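Local coordinates for epimerase family protein SDR39U1 (Homo sapiens, PDB 4B4O) that probably acts as an NADP-dependent oxidoreductase of the short-chain dehydrogenase/reductase superfamily, and binds NADPH, at residues G181-G186 against M260-Q265; A199-H204 against R270-T275; A229-A234 against P282-A287. The protein carries 3 engineered substitutions. One frame throughout, in Å; residues are numbered along the deposited sequence.

In the fold
Along the chain the first segments of interactions 1, 2 and 3 come in that order, and their second segments follow in the same order, so every contact crosses the other two. Each later segment lies in the DUF1731 region. Interaction 2 joins helix 195-207 to helix 270-274, and its centre lies about 26 Å from that of interaction 1 and about 22 Å from that of interaction 3. Interactions 1 and 3, with centres about 16 Å apart, touch where Gly181 C meets Ala229 CB at 3.5 Å. Interactions 1 and 2 tie that region to the epimerase/dehydratase region, while interaction 3 packs the start of the last helix on helix 225-236.

Interaction 1: residues G181-G186 against M260-Q265; sequences GPIGSG and MLLEGQ
Gly184 and Leu262 are the residues whose CA atoms lie nearest across the contact, 5.7 Å apart, where the type II' turn from Ile183 to Gly186 comes up to the C-terminal end of helix 255-262. Gly184, at the second position of the turn, has a positive phi that favours glycine, and a CB there would point at the helix. Ile183 carries most of the contact through its CG2 methyl. With CG1 beside the backbone N (chi1 -53°), CG2 stands anti to that nitrogen and reaches across to Leu262 CD2 at 3.6 Å, the two side chains crossing at about a right angle. The same methyl lies 4.3 Å from Leu261 CB and also approaches the Leu261 carbonyl. Leu262 CD2 goes on to touch the turn itself, 4.0 Å from Gly184 CA.

Beside this apolar patch the polar backbone atoms are joined indirectly. A water accepts from Ser185 N at 2.8 Å and donates to Leu262 O at 3.2 Å, bridging turn and helix end. Gln188 NE2 bonds both Ile183 O and Leu261 O, a second bridge made by an amide group. Val249 of helix 246-253 packs on Ile183 and Leu261, while Leu244 pairs by its backbone with Pro182 and Gly184, so the loop is held from further along the chain. Away from the cofactor-binding residues, this is a surface contact between a glycine-containing type II' beta turn and the last residues of a helix, whose terminal carbonyls are met by a water and an amide.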
ATOM      1  N   GLY A 181     -21.258  -3.735  -7.374  1.00 15.13           N
ATOM      2  CA  GLY A 181     -21.707  -4.969  -6.766  1.00 15.25           C
ATOM      3  C   GLY A 181     -20.570  -5.872  -6.332  1.00 15.19           C
ATOM      4  O   GLY A 181     -19.383  -5.523  -6.454  1.00 14.96           O
ATOM      5  N   PRO A 182     -20.913  -7.064  -5.822  1.00 15.54           N
ATOM      6  CA  PRO A 182     -19.881  -7.994  -5.356  1.00 15.65           C
ATOM      7  C   PRO A 182     -19.032  -8.560  -6.467  1.00 16.42           C
ATOM      8  O   PRO A 182     -19.509  -8.735  -7.586  1.00 17.23           O
ATOM      9  CB  PRO A 182     -20.691  -9.101  -4.679  1.00 16.18           C
ATOM     10  CG  PRO A 182     -22.037  -9.015  -5.278  1.00 16.65           C
ATOM     11  CD  PRO A 182     -22.268  -7.549  -5.500  1.00 15.93           C
ATOM     12  N   ILE A 183     -17.769  -8.831  -6.144  1.00 16.29           N
ATOM     13  CA  ILE A 183     -16.829  -9.494  -7.043  1.00 17.19           C
ATOM     14  C   ILE A 183     -16.780 -10.981  -6.705  1.00 18.06           C
ATOM     15  O   ILE A 183     -16.407 -11.346  -5.603  1.00 17.70           O
ATOM     16  CB  ILE A 183     -15.409  -8.921  -6.891  1.00 16.71           C
ATOM     17  CG1 ILE A 183     -15.420  -7.397  -7.047  1.00 15.96           C
ATOM     18  CG2 ILE A 183     -14.478  -9.557  -7.893  1.00 17.84           C
ATOM     19  CD1 ILE A 183     -14.094  -6.768  -6.689  1.00 15.48           C
ATOM     20  N   GLY A 184     -17.155 -11.843  -7.648  1.00 19.38           N
ATOM     21  CA  GLY A 184     -17.182 -13.283  -7.395  1.00 20.52           C
ATOM     22  C   GLY A 184     -18.317 -13.681  -6.452  1.00 20.42           C
ATOM     23  O   GLY A 184     -19.445 -13.218  -6.605  1.00 20.20           O
ATOM     24  N   SER A 185     -18.013 -14.502  -5.456  1.00 20.68           N
ATOM     25  CA  SER A 185     -18.999 -14.871  -4.439  1.00 20.74           C
ATOM     26  C   SER A 185     -19.303 -13.715  -3.492  1.00 19.23           C
ATOM     27  O   SER A 185     -20.384 -13.644  -2.936  1.00 19.22           O
ATOM     28  CB  SER A 185     -18.498 -16.046  -3.594  1.00 21.62           C
ATOM     29  OG  SER A 185     -17.358 -15.687  -2.822  1.00 20.74           O
ATOM     30  N   GLY A 186     -18.329 -12.824  -3.313  1.00 18.15           N
ATOM     31  CA  GLY A 186     -18.443 -11.727  -2.367  1.00 16.92           C
ATOM     32  C   GLY A 186     -18.076 -12.129  -0.958  1.00 16.86           C
ATOM     33  O   GLY A 186     -17.956 -11.280  -0.076  1.00 16.01           O
HETATM   34  N   MSE A 260      -6.114 -11.240  -6.336  1.00 17.27           N
HETATM   35  CA  MSE A 260      -6.205 -10.054  -5.492  1.00 16.00           C
HETATM   36  C   MSE A 260      -7.603  -9.525  -5.413  1.00 14.96           C
HETATM   37  O   MSE A 260      -7.911  -8.773  -4.485  1.00 14.05           O
HETATM   38  CB  MSE A 260      -5.316  -8.940  -6.046  1.00 16.33           C
HETATM   39  CG  MSE A 260      -3.854  -9.227  -5.711  1.00 17.41           C
HETATM   40 SE   MSE A 260      -2.707  -7.941  -6.645  0.75 18.62          SE
HETATM   41  CE  MSE A 260      -3.434  -8.635  -8.320  1.00 19.39           C
ATOM     42  N   LEU A 261      -8.456  -9.896  -6.367  1.00 15.30           N
ATOM     43  CA  LEU A 261      -9.835  -9.395  -6.423  1.00 14.69           C
ATOM     44  C   LEU A 261     -10.867 -10.430  -5.939  1.00 14.89           C
ATOM     45  O   LEU A 261     -11.811 -10.081  -5.227  1.00 14.40           O
ATOM     46  CB  LEU A 261     -10.184  -8.927  -7.856  1.00 15.16           C
ATOM     47  CG  LEU A 261      -9.684  -7.571  -8.386  1.00 15.17           C
ATOM     48  CD1 LEU A 261      -8.164  -7.580  -8.360  1.00 15.71           C
ATOM     49  CD2 LEU A 261     -10.143  -7.261  -9.805  1.00 15.93           C
ATOM     50  N   LEU A 262     -10.692 -11.687  -6.341  1.00 15.93           N
ATOM     51  CA  LEU A 262     -11.660 -12.758  -6.062  1.00 16.66           C
ATOM     52  C   LEU A 262     -11.436 -13.467  -4.737  1.00 16.89           C
ATOM     53  O   LEU A 262     -12.335 -14.121  -4.227  1.00 17.51           O
ATOM     54  CB  LEU A 262     -11.621 -13.808  -7.175  1.00 18.07           C
ATOM     55  CG  LEU A 262     -11.975 -13.357  -8.594  1.00 18.27           C
ATOM     56  CD1 LEU A 262     -11.649 -14.461  -9.578  1.00 19.87           C
ATOM     57  CD2 LEU A 262     -13.432 -12.956  -8.692  1.00 18.05           C
ATOM     58  N   GLU A 263     -10.243 -13.323  -4.172  1.00 16.62           N
ATOM     59  CA  GLU A 263      -9.916 -13.968  -2.913  1.00 17.00           C
ATOM     60  C   GLU A 263      -9.398 -12.951  -1.917  1.00 15.82           C
ATOM     61  O   GLU A 263      -9.225 -11.778  -2.245  1.00 14.85           O
ATOM     62  CB  GLU A 263      -8.878 -15.068  -3.139  1.00 18.46           C
ATOM     63  CG  GLU A 263      -9.243 -16.070  -4.225  1.00 19.92           C
ATOM     64  CD  GLU A 263      -8.273 -17.232  -4.300  1.00 21.79           C
ATOM     65  OE1 GLU A 263      -7.986 -17.824  -3.246  1.00 22.48           O
ATOM     66  OE2 GLU A 263      -7.794 -17.544  -5.412  1.00 22.77           O
ATOM     67  N   GLY A 264      -9.158 -13.405  -0.694  1.00 16.11           N
ATOM     68  CA  GLY A 264      -8.768 -12.518   0.387  1.00 15.17           C
ATOM     69  C   GLY A 264      -8.207 -13.154   1.643  1.00 15.82           C
ATOM     70  O   GLY A 264      -8.322 -14.348   1.865  1.00 17.15           O
ATOM     71  N   GLN A 265      -7.584 -12.302   2.452  1.00 15.07           N
ATOM     72  CA  GLN A 265      -6.927 -12.685   3.702  1.00 15.64           C
ATOM     73  C   GLN A 265      -7.610 -11.928   4.826  1.00 14.86           C
ATOM     74  O   GLN A 265      -7.802 -10.700   4.722  1.00 13.74           O
ATOM     75  CB  GLN A 265      -5.463 -12.212   3.742  1.00 15.65           C
ATOM     76  CG  GLN A 265      -4.594 -12.450   2.524  1.00 16.34           C
ATOM     77  CD  GLN A 265      -4.790 -11.471   1.391  1.00 15.47           C
ATOM     78  OE1 GLN A 265      -5.594 -10.552   1.468  1.00 14.32           O
ATOM     79  NE2 GLN A 265      -4.013 -11.662   0.320  1.00 16.32           N
TER
HETATM   80  O   HOH W   1     -15.334 -14.968  -4.938  1.00  2.00           O

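Interaction 2: residues A199-H204 against R270-T275; sequences AGILTH and RRTLAT. Engineered in segment 270-275: Arg270 (natural residue Gln).
His204 and Thr275 link helix 195-207 of the Rossmann-type nucleotide-binding fold to the short helix 270-274 from the C-terminal part of the chain. Their side chains slide past each other in opposite directions, so that the imidazole ring runs alongside the threonine and ends at its carbonyl. The His204 ring, swung anti to its own backbone nitrogen (chi1 -170°), meets Thr275 O edge-on: the oxygen lies nearly in the ring plane, and NE2 donates to it at 2.8 Å in an almost straight bond of 171°. Seen from the acceptor, however, the donor sits 53° above the carbonyl plane and not on a lone pair. His210 NE2 bonds the same oxygen, giving it two histidine partners. A phenylalanine in place of His204 would probably take one of these two histidine partners from Thr275 O and cost the two segments the hydrogen bond that joins them.

One turn back, Ile201 and Thr272 cross at about a right angle, the isoleucine tip CD1 touching Thr272 CG2 at 3.7 Å with CG1 scarcely farther off. The methyl of Thr272 thus faces helix 195-207, while its hydroxyl bonds Asn216 O of strand 213-217. Beside the ring, His204 CD2 lies 3.3 Å from Thr275 OG1, a hydroxyl that donates to Thr272 O at 2.7 Å, in the carbonyl plane.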
ATOM      1  N   ALA A 199      -1.407   6.772   5.564  1.00 15.73           N
ATOM      2  CA  ALA A 199      -0.581   7.948   5.704  1.00 16.85           C
ATOM      3  C   ALA A 199      -0.196   8.184   7.170  1.00 17.30           C
ATOM      4  O   ALA A 199       0.952   8.521   7.490  1.00 18.01           O
ATOM      5  CB  ALA A 199      -1.332   9.148   5.134  1.00 17.57           C
ATOM      6  N   GLY A 200      -1.176   7.987   8.055  1.00 17.02           N
ATOM      7  CA  GLY A 200      -0.981   8.130   9.502  1.00 17.58           C
ATOM      8  C   GLY A 200      -0.041   7.096  10.131  1.00 17.23           C
ATOM      9  O   GLY A 200       0.831   7.447  10.926  1.00 18.02           O
ATOM     10  N   ILE A 201      -0.213   5.832   9.746  1.00 16.20           N
ATOM     11  CA  ILE A 201       0.653   4.766  10.217  1.00 15.95           C
ATOM     12  C   ILE A 201       2.085   5.022   9.780  1.00 16.40           C
ATOM     13  O   ILE A 201       3.002   4.941  10.573  1.00 16.89           O
ATOM     14  CB  ILE A 201       0.199   3.397   9.692  1.00 14.97           C
ATOM     15  CG1 ILE A 201      -1.108   2.973  10.377  1.00 14.71           C
ATOM     16  CG2 ILE A 201       1.281   2.362   9.919  1.00 14.91           C
ATOM     17  CD1 ILE A 201      -1.827   1.878   9.611  1.00 13.89           C
ATOM     18  N   LEU A 202       2.265   5.342   8.516  1.00 16.36           N
ATOM     19  CA  LEU A 202       3.583   5.625   7.982  1.00 16.96           C
ATOM     20  C   LEU A 202       4.239   6.780   8.734  1.00 18.13           C
ATOM     21  O   LEU A 202       5.405   6.718   9.091  1.00 18.66           O
ATOM     22  CB  LEU A 202       3.489   5.953   6.489  1.00 17.03           C
ATOM     23  CG  LEU A 202       3.131   4.805   5.557  1.00 16.19           C
ATOM     24  CD1 LEU A 202       2.800   5.365   4.183  1.00 16.48           C
ATOM     25  CD2 LEU A 202       4.240   3.781   5.543  1.00 16.17           C
ATOM     26  N   THR A 203       3.477   7.838   8.966  1.00 18.66           N
ATOM     27  CA  THR A 203       3.967   8.985   9.711  1.00 19.99           C
ATOM     28  C   THR A 203       4.336   8.615  11.139  1.00 20.24           C
ATOM     29  O   THR A 203       5.327   9.091  11.672  1.00 21.25           O
ATOM     30  CB  THR A 203       2.929  10.101   9.704  1.00 20.62           C
ATOM     31  OG1 THR A 203       2.733  10.520   8.353  1.00 20.64           O
ATOM     32  CG2 THR A 203       3.397  11.302  10.517  1.00 22.26           C
ATOM     33  N   HIS A 204       3.510   7.801  11.765  1.00 19.48           N
ATOM     34  CA  HIS A 204       3.789   7.362  13.102  1.00 19.81           C
ATOM     35  C   HIS A 204       5.060   6.540  13.125  1.00 19.66           C
ATOM     36  O   HIS A 204       5.850   6.638  14.075  1.00 20.49           O
ATOM     37  CB  HIS A 204       2.590   6.584  13.631  1.00 19.13           C
ATOM     38  CG  HIS A 204       2.661   6.287  15.095  1.00 19.80           C
ATOM     39  ND1 HIS A 204       2.745   7.242  16.005  1.00 21.14           N
ATOM     40  CD2 HIS A 204       2.655   5.083  15.786  1.00 19.47           C
ATOM     41  CE1 HIS A 204       2.793   6.693  17.223  1.00 21.65           C
ATOM     42  NE2 HIS A 204       2.729   5.367  17.083  1.00 20.61           N
ATOM     43  N   ARG A 270      -2.385  -6.218  14.653  1.00 15.28           N
ATOM     44  CA  ARG A 270      -2.070  -6.359  16.079  1.00 16.18           C
ATOM     45  C   ARG A 270      -0.914  -5.448  16.466  1.00 16.59           C
ATOM     46  O   ARG A 270      -1.032  -4.620  17.364  1.00 16.72           O
ATOM     47  CB  ARG A 270      -1.737  -7.809  16.454  1.00 17.35           C
ATOM     48  CG  ARG A 270      -1.691  -7.996  17.949  1.00 18.40           C
ATOM     49  CD  ARG A 270      -1.611  -9.399  18.512  1.00 19.90           C
ATOM     50  NE  ARG A 270      -1.938 -10.420  17.551  1.00 20.05           N
ATOM     51  CZ  ARG A 270      -3.188 -10.841  17.270  1.00 19.83           C
ATOM     52  NH1 ARG A 270      -4.260 -10.288  17.818  1.00 19.43           N
ATOM     53  NH2 ARG A 270      -3.358 -11.817  16.391  1.00 20.23           N
ATOM     54  N   ARG A 271       0.186  -5.593  15.742  1.00 17.03           N
ATOM     55  CA  ARG A 271       1.372  -4.804  16.005  1.00 17.81           C
ATOM     56  C   ARG A 271       1.151  -3.326  15.699  1.00 17.22           C
ATOM     57  O   ARG A 271       1.696  -2.460  16.379  1.00 17.88           O
ATOM     58  CB  ARG A 271       2.588  -5.400  15.276  1.00 18.86           C
ATOM     59  CG  ARG A 271       3.045  -6.677  15.961  1.00 20.11           C
ATOM     60  CD  ARG A 271       4.377  -7.237  15.518  1.00 21.75           C
ATOM     61  NE  ARG A 271       5.248  -6.228  14.942  1.00 22.18           N
ATOM     62  CZ  ARG A 271       6.099  -5.457  15.601  1.00 23.20           C
ATOM     63  NH1 ARG A 271       6.230  -5.534  16.908  1.00 23.79           N
ATOM     64  NH2 ARG A 271       6.822  -4.582  14.930  1.00 23.85           N
ATOM     65  N   THR A 272       0.338  -3.039  14.690  1.00 16.20           N
ATOM     66  CA  THR A 272       0.040  -1.665  14.337  1.00 15.90           C
ATOM     67  C   THR A 272      -0.629  -0.988  15.534  1.00 15.93           C
ATOM     68  O   THR A 272      -0.252   0.112  15.918  1.00 16.57           O
ATOM     69  CB  THR A 272      -0.878  -1.561  13.104  1.00 14.93           C
ATOM     70  OG1 THR A 272      -0.342  -2.327  12.025  1.00 15.01           O
ATOM     71  CG2 THR A 272      -1.025  -0.125  12.652  1.00 15.06           C
ATOM     72  N   LEU A 273      -1.636  -1.636  16.102  1.00 15.49           N
ATOM     73  CA  LEU A 273      -2.336  -1.063  17.244  1.00 15.78           C
ATOM     74  C   LEU A 273      -1.392  -0.941  18.458  1.00 16.85           C
ATOM     75  O   LEU A 273      -1.470   0.004  19.231  1.00 17.43           O
ATOM     76  CB  LEU A 273      -3.591  -1.877  17.581  1.00 15.50           C
ATOM     77  CG  LEU A 273      -4.794  -1.731  16.635  1.00 14.74           C
ATOM     78  CD1 LEU A 273      -5.872  -2.791  16.839  1.00 14.78           C
ATOM     79  CD2 LEU A 273      -5.318  -0.309  16.739  1.00 14.95           C
ATOM     80  N   ALA A 274      -0.484  -1.895  18.597  1.00 17.33           N
ATOM     81  CA  ALA A 274       0.467  -1.916  19.707  1.00 18.54           C
ATOM     82  C   ALA A 274       1.441  -0.764  19.661  1.00 19.27           C
ATOM     83  O   ALA A 274       2.045  -0.457  20.665  1.00 20.34           O
ATOM     84  CB  ALA A 274       1.233  -3.239  19.704  1.00 19.17           C
ATOM     85  N   THR A 275       1.599  -0.123  18.504  1.00 18.93           N
ATOM     86  CA  THR A 275       2.486   1.043  18.374  1.00 19.99           C
ATOM     87  C   THR A 275       1.889   2.294  18.992  1.00 20.28           C
ATOM     88  O   THR A 275       2.543   3.335  19.053  1.00 21.46           O
ATOM     89  CB  THR A 275       2.816   1.415  16.897  1.00 19.93           C
ATOM     90  OG1 THR A 275       1.645   1.936  16.256  1.00 18.88           O
ATOM     91  CG2 THR A 275       3.379   0.240  16.089  1.00 19.84           C
TER

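Interaction 3: residues A229-A234 against P282-A287; sequences AQTFGA and PELGAA. Engineered in segment 229-234: Phe232 (natural residue Leu).
Thr231 on helix 225-236 faces Gly285, in the first turn of helix 284-293, with their CA atoms 6.2 Å apart. Its CA-CB bond is directed at the second helix, and from CB the side chain divides into an apolar and a polar branch. The methyl does the touching. Placed anti to the backbone nitrogen of Thr231, with OG1 beside that nitrogen (chi1 -55°), CG2 rests 3.7 Å from Gly285 CA and 3.9 Å from Gly285 N. It also comes within 4.3 Å of Leu284 C, so it bears on main-chain atoms.

The hydroxyl takes the other path: OG1 is hydrogen-bonded to Glu227 O, one turn earlier in its own helix, and meets the second helix only loosely, 4.5 Å from Leu284 CD2. No hydrogen bond joins the two segments; the contact is mainly a methyl against backbone. From the opposing helix Leu284 points toward Thr231, and also packs on Trp192 of strand 192-194 and on Ala223; a turn further on, Leu288 touches both Thr231 and the engineered Phe232. Glu283 holds the N-cap position of helix 284-293; in one of its two conformers OE2 accepts a capping bond from Gly285 N at 2.9 Å, met from above the carboxylate plane. This is a small helix-to-helix contact at a glycine, which sets the start of the last helix against helix 225-236, in the C-terminal part of a chain whose N-terminal part is an SDR-type Rossmann fold.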
ATOM      1  N   ALA A 229     -19.253  -3.826  -1.022  1.00 12.64           N
ATOM      2  CA  ALA A 229     -20.104  -3.366  -2.109  1.00 12.90           C
ATOM      3  C   ALA A 229     -21.380  -2.749  -1.555  1.00 12.98           C
ATOM      4  O   ALA A 229     -21.818  -1.682  -1.997  1.00 13.03           O
ATOM      5  CB  ALA A 229     -20.415  -4.509  -3.082  1.00 13.46           C
ATOM      6  N   GLN A 230     -21.976  -3.435  -0.593  1.00 13.18           N
ATOM      7  CA  GLN A 230     -23.227  -3.004   0.009  1.00 13.47           C
ATOM      8  C   GLN A 230     -23.074  -1.658   0.737  1.00 13.28           C
ATOM      9  O   GLN A 230     -23.858  -0.742   0.515  1.00 13.51           O
ATOM     10  CB  GLN A 230     -23.729  -4.107   0.939  1.00 13.93           C
ATOM     11  CG  GLN A 230     -25.008  -3.803   1.689  1.00 14.46           C
ATOM     12  CD  GLN A 230     -25.305  -4.896   2.767  1.00 15.10           C
ATOM     13  OE1 GLN A 230     -25.405  -6.106   2.469  1.00 15.52           O
ATOM     14  NE2 GLN A 230     -25.423  -4.457   4.044  1.00 15.39           N
ATOM     15  N   THR A 231     -22.024  -1.536   1.547  1.00 13.00           N
ATOM     16  CA  THR A 231     -21.734  -0.306   2.312  1.00 13.00           C
ATOM     17  C   THR A 231     -21.393   0.868   1.412  1.00 12.89           C
ATOM     18  O   THR A 231     -21.744   1.995   1.667  1.00 13.21           O
ATOM     19  CB  THR A 231     -20.535  -0.517   3.269  1.00 12.79           C
ATOM     20  OG1 THR A 231     -20.790  -1.644   4.109  1.00 13.07           O
ATOM     21  CG2 THR A 231     -20.295   0.708   4.171  1.00 13.03           C
ATOM     22  N   PHE A 232     -20.710   0.571   0.316  1.00 12.62           N
ATOM     23  CA  PHE A 232     -20.341   1.596  -0.642  1.00 12.72           C
ATOM     24  C   PHE A 232     -21.577   2.113  -1.390  1.00 13.16           C
ATOM     25  O   PHE A 232     -21.746   3.321  -1.546  1.00 13.53           O
ATOM     26  CB  PHE A 232     -19.305   1.025  -1.610  1.00 12.54           C
ATOM     27  CG  PHE A 232     -18.618   2.043  -2.463  1.00 12.78           C
ATOM     28  CD1 PHE A 232     -18.561   3.377  -2.101  1.00 13.06           C
ATOM     29  CD2 PHE A 232     -17.964   1.638  -3.626  1.00 12.95           C
ATOM     30  CE1 PHE A 232     -17.893   4.296  -2.903  1.00 13.50           C
ATOM     31  CE2 PHE A 232     -17.276   2.544  -4.416  1.00 13.38           C
ATOM     32  CZ  PHE A 232     -17.247   3.873  -4.059  1.00 13.65           C
ATOM     33  N   GLY A 233     -22.426   1.200  -1.856  1.00 13.26           N
ATOM     34  CA  GLY A 233     -23.707   1.572  -2.444  1.00 13.74           C
ATOM     35  C   GLY A 233     -24.531   2.425  -1.484  1.00 14.07           C
ATOM     36  O   GLY A 233     -25.019   3.505  -1.861  1.00 14.54           O
ATOM     37  N   ALA A 234     -24.647   1.984  -0.237  1.00 14.01           N
ATOM     38  CA  ALA A 234     -25.381   2.752   0.762  1.00 14.54           C
ATOM     39  C   ALA A 234     -24.794   4.153   0.872  1.00 14.77           C
ATOM     40  O   ALA A 234     -25.528   5.123   0.838  1.00 15.43           O
ATOM     41  CB  ALA A 234     -25.417   2.040   2.114  1.00 14.63           C
ATOM     42  N   PRO A 282     -11.526   3.631  11.394  1.00 15.75           N
ATOM     43  CA  PRO A 282     -11.439   2.182  11.616  1.00 14.79           C
ATOM     44  C   PRO A 282     -12.636   1.355  11.100  1.00 14.77           C
ATOM     45  O   PRO A 282     -12.486   0.174  10.843  1.00 14.05           O
ATOM     46  CB  PRO A 282     -11.391   2.079  13.154  1.00 15.39           C
ATOM     47  CG  PRO A 282     -12.135   3.265  13.620  1.00 16.79           C
ATOM     48  CD  PRO A 282     -11.770   4.356  12.648  1.00 16.96           C
ATOM     49  N   GLU A 283     -13.792   1.991  10.987  1.00 15.84           N
ATOM     50  CA  GLU A 283     -15.017   1.307  10.581  0.50 16.25           C
ATOM     51  C   GLU A 283     -15.274   1.642   9.108  1.00 16.05           C
ATOM     52  O   GLU A 283     -15.111   2.784   8.676  1.00 16.50           O
ATOM     53  CB  GLU A 283     -16.201   1.688  11.492  0.50 18.01           C
ATOM     54  CG  GLU A 283     -17.428   0.759  11.394  0.50 18.84           C
ATOM     55  CD  GLU A 283     -18.458   1.187  10.340  0.50 19.68           C
ATOM     56  OE1 GLU A 283     -18.976   2.340  10.430  0.50 21.05           O
ATOM     57  OE2 GLU A 283     -18.747   0.377   9.421  0.50 19.19           O
ATOM     58  N   LEU A 284     -15.661   0.638   8.324  1.00 15.57           N
ATOM     59  CA  LEU A 284     -15.752   0.796   6.867  1.00 15.27           C
ATOM     60  C   LEU A 284     -16.756   1.842   6.425  1.00 16.64           C
ATOM     61  O   LEU A 284     -16.515   2.596   5.483  1.00 16.74           O
ATOM     62  CB  LEU A 284     -16.076  -0.552   6.198  1.00 14.78           C
ATOM     63  CG  LEU A 284     -16.048  -0.605   4.664  1.00 14.40           C
ATOM     64  CD1 LEU A 284     -14.725  -0.134   4.057  1.00 13.55           C
ATOM     65  CD2 LEU A 284     -16.356  -2.050   4.299  1.00 14.16           C
ATOM     66  N   GLY A 285     -17.909   1.855   7.074  1.00 18.01           N
ATOM     67  CA  GLY A 285     -18.934   2.851   6.802  1.00 19.78           C
ATOM     68  C   GLY A 285     -18.400   4.256   6.926  1.00 20.36           C
ATOM     69  O   GLY A 285     -18.630   5.080   6.070  1.00 21.20           O
ATOM     70  N   ALA A 286     -17.710   4.548   8.017  1.00 20.21           N
ATOM     71  CA  ALA A 286     -17.180   5.893   8.229  1.00 21.07           C
ATOM     72  C   ALA A 286     -16.174   6.249   7.139  1.00 20.22           C
ATOM     73  O   ALA A 286     -16.142   7.387   6.691  1.00 21.49           O
ATOM     74  CB  ALA A 286     -16.553   6.015   9.606  1.00 21.03           C
ATOM     75  N   ALA A 287     -15.360   5.272   6.733  1.00 18.39           N
ATOM     76  CA  ALA A 287     -14.358   5.480   5.704  1.00 17.75           C
ATOM     77  C   ALA A 287     -15.002   5.821   4.365  1.00 18.48           C
ATOM     78  O   ALA A 287     -14.622   6.806   3.724  1.00 19.42           O
ATOM     79  CB  ALA A 287     -13.460   4.266   5.578  1.00 15.99           C
TER